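Local coordinates for protein pyrrolidone-carboxylate peptidase (Pyrococcus furiosus, PDB 1X10) that removes N-terminal pyroglutamyl (5-oxoproline) residues from peptides as a tetrameric thiol peptidase of the C15 family, at residues A[71-74]-A[78-81]; A[140-145]-A[164-169]. The protein carries 3 engineered substitutions. All blocks are in the same frame, centred on the assembly; numbering follows the deposited sequence.

Interaction 1: residues A[71-74]-A[78-81]; sequences PGRS and IERI
Arg73 and Glu79 meet because both side chains bend on the way: the arginine turns at chi2 and again at chi3 (88°), and the glutamate folds at chi2 (-62°), which carries its carboxylate toward the loop although CB itself does not point there. The backbones stay well apart, with Arg73 CA and Ile78 CA, the nearest pair, 11.6 Å from each other, so the whole contact rests on these two side-chain ends. Arg73 NH2 gives a salt bridge to Glu79 OE1 at 2.6 Å. OE1 lies at the edge of the guanidinium, near its plane, but the N-H is poorly aimed and the hydrogen bond is weak for all its shortness. The carboxylate plane is turned 52° from the guanidinium, and the second oxygen stands back: Glu79 OE2 is 4.1 Å from Arg73 NH2. This is therefore a single-point ion pair and not a two-pronged one. Other bonds fix its two ends. NH2 also donates to Ser77 OG, OE1 takes a bond from His166 ND1, and OE2 is paired with Ser134 OG, so the carboxylate is held at both oxygens. Arg80, the next residue, forms salt bridges through NH2 with Asp87 and Asp100 of the second subunit. Glu79 is an active-site residue, and the chemistry here implies that its OE1 serves the arginine and the histidine together while OE2 keeps the serine, so the carboxylate is probably fixed in its rotation and the acid presented to His166.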
loop_
_atom_site.group_PDB
_atom_site.type_symbol
_atom_site.label_atom_id
_atom_site.label_comp_id
_atom_site.label_asym_id
_atom_site.label_seq_id
_atom_site.Cartn_x
_atom_site.Cartn_y
_atom_site.Cartn_z
ATOM N N PRO A 71 0.990 -6.410 -12.150
ATOM C CA PRO A 71 1.924 -6.253 -11.033
ATOM C C PRO A 71 1.346 -5.392 -9.913
ATOM O O PRO A 71 0.869 -4.288 -10.161
ATOM C CB PRO A 71 3.137 -5.594 -11.689
ATOM C CG PRO A 71 3.098 -6.136 -13.088
ATOM C CD PRO A 71 1.628 -6.036 -13.426
ATOM N N GLY A 72 1.381 -5.899 -8.685
ATOM C CA GLY A 72 0.879 -5.118 -7.568
ATOM C C GLY A 72 -0.527 -5.456 -7.107
ATOM O O GLY A 72 -0.863 -5.242 -5.939
ATOM N N ARG A 73 -1.365 -5.967 -8.003
ATOM C CA ARG A 73 -2.715 -6.313 -7.585
ATOM C C ARG A 73 -2.699 -7.569 -6.721
ATOM O O ARG A 73 -1.929 -8.501 -6.960
ATOM C CB ARG A 73 -3.632 -6.417 -8.806
ATOM C CG ARG A 73 -4.181 -5.029 -9.137
ATOM C CD ARG A 73 -4.161 -4.634 -10.596
ATOM N NE ARG A 73 -5.358 -5.058 -11.299
ATOM C CZ ARG A 73 -6.005 -4.326 -12.207
ATOM N NH1 ARG A 73 -5.584 -3.110 -12.535
ATOM N NH2 ARG A 73 -7.073 -4.822 -12.798
ATOM N N SER A 74 -3.540 -7.564 -5.695
ATOM C CA SER A 74 -3.603 -8.644 -4.709
ATOM C C SER A 74 -4.601 -9.761 -4.935
ATOM O O SER A 74 -4.590 -10.756 -4.203
ATOM C CB SER A 74 -3.880 -8.045 -3.335
ATOM O OG SER A 74 -5.157 -7.430 -3.331
ATOM N N ILE A 78 -11.421 -8.621 -12.680
ATOM C CA ILE A 78 -12.174 -8.738 -13.923
ATOM C C ILE A 78 -12.445 -7.322 -14.423
ATOM O O ILE A 78 -13.085 -6.525 -13.734
ATOM C CB ILE A 78 -13.495 -9.481 -13.667
ATOM C CG1 ILE A 78 -13.193 -10.821 -12.976
ATOM C CG2 ILE A 78 -14.225 -9.715 -14.983
ATOM C CD1 ILE A 78 -14.383 -11.429 -12.228
ATOM N N GLU A 79 -11.938 -7.016 -15.615
ATOM C CA GLU A 79 -12.077 -5.687 -16.200
ATOM C C GLU A 79 -13.483 -5.361 -16.696
ATOM O O GLU A 79 -14.081 -6.094 -17.484
ATOM C CB GLU A 79 -11.064 -5.515 -17.340
ATOM C CG GLU A 79 -9.612 -5.756 -16.921
ATOM C CD GLU A 79 -9.133 -4.780 -15.852
ATOM O OE1 GLU A 79 -8.080 -5.049 -15.225
ATOM O OE2 GLU A 79 -9.798 -3.742 -15.640
ATOM N N ARG A 80 -13.995 -4.236 -16.224
ATOM C CA ARG A 80 -15.326 -3.787 -16.594
ATOM C C ARG A 80 -15.350 -3.025 -17.909
ATOM O O ARG A 80 -16.307 -3.128 -18.680
ATOM C CB ARG A 80 -15.877 -2.882 -15.492
ATOM C CG ARG A 80 -17.281 -2.353 -15.731
ATOM C CD ARG A 80 -17.747 -1.550 -14.521
ATOM N NE ARG A 80 -18.997 -2.083 -13.993
ATOM C CZ ARG A 80 -19.212 -2.377 -12.719
ATOM N NH1 ARG A 80 -18.258 -2.194 -11.819
ATOM N NH2 ARG A 80 -20.385 -2.857 -12.348
ATOM N N ILE A 81 -14.280 -2.287 -18.178
ATOM C CA ILE A 81 -14.248 -1.450 -19.370
ATOM C C ILE A 81 -12.905 -1.324 -20.097
ATOM O O ILE A 81 -11.834 -1.306 -19.476
ATOM C CB ILE A 81 -14.742 -0.039 -18.980
ATOM C CG1 ILE A 81 -14.916 0.848 -20.214
ATOM C CG2 ILE A 81 -13.752 0.595 -18.017
ATOM C CD1 ILE A 81 -15.476 2.224 -19.869
#

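Interaction 2: residues A[140-145]-A[164-169]; sequences YLSNYV and FIHVPY. Engineered in segment 140-145: Ser142 (natural residue Cys).
Ser142 and Phe164 mark the nearest backbone approach between helix 141-145 and strand 164-167, whose axes pass 9.6 Å apart and run almost antiparallel (162°). From the helix, Ser142, an engineered replacement for the natural cysteine nucleophile, points at the strand and donates from OG to His166 NE2 at 2.9 Å. OG sits beside the edge of the imidazole, tilted 28° out of its plane. The other ring nitrogen, ND1, is taken by Glu79. Phe164, with CG anti to its backbone N (chi1 -160°), extends its ring toward the helix: CZ lies 3.3 Å from Ser142 OG, while CE1 stands 3.4 Å above the imidazole, over its centre. Val145 CG2 approaches the phenyl edge at CE2, although the exact placement of that methyl is doubtful. A serine in place of Phe164 would probably open a gap beneath the imidazole, leaving His166 freer to shift away from Ser142. Phe8 of strand 2-8 touches Ser142, Val145 and Phe164 alike; Tyr144 packs on helix 47-59, while strand 161-167 lies in the sheet between parallel strand 63-69 and antiparallel strand 76-83.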
loop_
_atom_site.group_PDB
_atom_site.type_symbol
_atom_site.label_atom_id
_atom_site.label_comp_id
_atom_site.label_asym_id
_atom_site.label_seq_id
_atom_site.Cartn_x
_atom_site.Cartn_y
_atom_site.Cartn_z
ATOM N N TYR A 140 -2.025 0.293 -21.332
ATOM C CA TYR A 140 -0.870 -0.384 -21.904
ATOM C C TYR A 140 -1.383 -1.500 -22.825
ATOM O O TYR A 140 -2.426 -1.349 -23.450
ATOM C CB TYR A 140 -0.003 -0.931 -20.762
ATOM C CG TYR A 140 1.376 -1.444 -21.137
ATOM C CD1 TYR A 140 2.265 -0.663 -21.877
ATOM C CD2 TYR A 140 1.815 -2.694 -20.688
ATOM C CE1 TYR A 140 3.560 -1.110 -22.156
ATOM C CE2 TYR A 140 3.109 -3.153 -20.963
ATOM C CZ TYR A 140 3.973 -2.355 -21.696
ATOM O OH TYR A 140 5.247 -2.803 -21.963
ATOM N N LEU A 141 -0.680 -2.624 -22.909
ATOM C CA LEU A 141 -1.129 -3.680 -23.812
ATOM C C LEU A 141 -2.371 -4.471 -23.416
ATOM O O LEU A 141 -3.100 -4.931 -24.289
ATOM C CB LEU A 141 0.028 -4.628 -24.128
ATOM C CG LEU A 141 0.761 -4.007 -25.326
ATOM C CD1 LEU A 141 2.245 -4.100 -25.168
ATOM C CD2 LEU A 141 0.278 -4.664 -26.606
ATOM N N SER A 142 -2.628 -4.628 -22.122
ATOM C CA SER A 142 -3.818 -5.365 -21.706
ATOM C C SER A 142 -5.067 -4.645 -22.206
ATOM O O SER A 142 -5.939 -5.263 -22.812
ATOM C CB SER A 142 -3.866 -5.498 -20.184
ATOM O OG SER A 142 -2.822 -6.346 -19.730
ATOM N N ASN A 143 -5.144 -3.339 -21.956
ATOM C CA ASN A 143 -6.288 -2.540 -22.389
ATOM C C ASN A 143 -6.382 -2.513 -23.914
ATOM O O ASN A 143 -7.472 -2.533 -24.486
ATOM C CB ASN A 143 -6.156 -1.109 -21.862
ATOM C CG ASN A 143 -7.254 -0.205 -22.362
ATOM O OD1 ASN A 143 -8.395 -0.278 -21.905
ATOM N ND2 ASN A 143 -6.916 0.655 -23.324
ATOM N N TYR A 144 -5.220 -2.459 -24.554
ATOM C CA TYR A 144 -5.099 -2.424 -26.008
ATOM C C TYR A 144 -5.807 -3.643 -26.614
ATOM O O TYR A 144 -6.674 -3.504 -27.480
ATOM C CB TYR A 144 -3.609 -2.424 -26.366
ATOM C CG TYR A 144 -3.247 -2.386 -27.836
ATOM C CD1 TYR A 144 -3.401 -1.222 -28.593
ATOM C CD2 TYR A 144 -2.656 -3.493 -28.445
ATOM C CE1 TYR A 144 -2.958 -1.162 -29.926
ATOM C CE2 TYR A 144 -2.213 -3.444 -29.763
ATOM C CZ TYR A 144 -2.363 -2.279 -30.495
ATOM O OH TYR A 144 -1.879 -2.237 -31.779
ATOM N N VAL A 145 -5.452 -4.835 -26.147
ATOM C CA VAL A 145 -6.077 -6.048 -26.661
ATOM C C VAL A 145 -7.543 -6.148 -26.234
ATOM O O VAL A 145 -8.393 -6.585 -27.011
ATOM C CB VAL A 145 -5.318 -7.313 -26.199
ATOM C CG1 VAL A 145 -3.929 -7.339 -26.822
ATOM C CG2 VAL A 145 -5.216 -7.335 -24.690
ATOM N N PHE A 164 -11.599 -9.142 -20.248
ATOM C CA PHE A 164 -10.229 -9.255 -19.791
ATOM C C PHE A 164 -10.123 -9.567 -18.300
ATOM O O PHE A 164 -10.887 -9.049 -17.481
ATOM C CB PHE A 164 -9.485 -7.951 -20.095
ATOM C CG PHE A 164 -8.003 -8.103 -20.111
ATOM C CD1 PHE A 164 -7.291 -8.260 -18.928
ATOM C CD2 PHE A 164 -7.318 -8.176 -21.316
ATOM C CE1 PHE A 164 -5.920 -8.492 -18.948
ATOM C CE2 PHE A 164 -5.947 -8.410 -21.343
ATOM C CZ PHE A 164 -5.250 -8.568 -20.161
ATOM N N ILE A 165 -9.163 -10.417 -17.958
ATOM C CA ILE A 165 -8.923 -10.798 -16.572
ATOM C C ILE A 165 -7.453 -10.594 -16.240
ATOM O O ILE A 165 -6.577 -11.069 -16.959
ATOM C CB ILE A 165 -9.275 -12.281 -16.332
ATOM C CG1 ILE A 165 -10.783 -12.483 -16.493
ATOM C CG2 ILE A 165 -8.814 -12.716 -14.938
ATOM C CD1 ILE A 165 -11.219 -13.935 -16.362
ATOM N N HIS A 166 -7.182 -9.866 -15.163
ATOM C CA HIS A 166 -5.804 -9.636 -14.746
ATOM C C HIS A 166 -5.493 -10.521 -13.544
ATOM O O HIS A 166 -6.340 -10.703 -12.665
ATOM C CB HIS A 166 -5.589 -8.167 -14.361
ATOM C CG HIS A 166 -5.093 -7.310 -15.484
ATOM N ND1 HIS A 166 -5.845 -6.297 -16.036
ATOM C CD2 HIS A 166 -3.912 -7.306 -16.150
ATOM C CE1 HIS A 166 -5.151 -5.703 -16.991
ATOM N NE2 HIS A 166 -3.974 -6.296 -17.080
ATOM N N VAL A 167 -4.281 -11.067 -13.506
ATOM C CA VAL A 167 -3.870 -11.908 -12.392
ATOM C C VAL A 167 -2.674 -11.267 -11.700
ATOM O O VAL A 167 -1.905 -10.536 -12.319
ATOM C CB VAL A 167 -3.469 -13.338 -12.855
ATOM C CG1 VAL A 167 -4.609 -13.963 -13.661
ATOM C CG2 VAL A 167 -2.176 -13.295 -13.672
ATOM N N PRO A 168 -2.516 -11.519 -10.393
ATOM C CA PRO A 168 -1.393 -10.953 -9.645
ATOM C C PRO A 168 -0.114 -11.692 -10.021
ATOM O O PRO A 168 -0.142 -12.653 -10.794
ATOM C CB PRO A 168 -1.771 -11.230 -8.186
ATOM C CG PRO A 168 -3.272 -11.374 -8.213
ATOM C CD PRO A 168 -3.496 -12.142 -9.487
ATOM N N TYR A 169 1.005 -11.229 -9.481
ATOM C CA TYR A 169 2.286 -11.897 -9.690
ATOM C C TYR A 169 2.098 -13.268 -9.043
ATOM O O TYR A 169 1.310 -13.393 -8.103
ATOM C CB TYR A 169 3.390 -11.234 -8.866
ATOM C CG TYR A 169 4.031 -9.987 -9.408
ATOM C CD1 TYR A 169 4.739 -10.004 -10.612
ATOM C CD2 TYR A 169 4.038 -8.814 -8.653
ATOM C CE1 TYR A 169 5.447 -8.880 -11.043
ATOM C CE2 TYR A 169 4.746 -7.695 -9.069
ATOM C CZ TYR A 169 5.449 -7.734 -10.258
ATOM O OH TYR A 169 6.173 -6.633 -10.645
#

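How the interactions relate
His166 is where the two contacts join: its ND1 lies 2.7 Å from Glu79 OE1, a probable hydrogen bond, and its NE2 faces Ser142. Interaction 1 thus orients the acid, and interaction 2 carries the histidine and the nucleophile position of a Cys-His-Glu catalytic triad, with serine standing in for the cysteine in this model. The side chains of Glu79 and Ser142 remain about 7 Å apart at their nearest atoms, bridged by the imidazole; the contact centres are likewise about 7 Å apart. Both contacts reach the same sheet, where strands 76-83 and 161-167 are neighbours, joined by a probable hydrogen bond from Glu79 N to Phe164 O (3.0 Å).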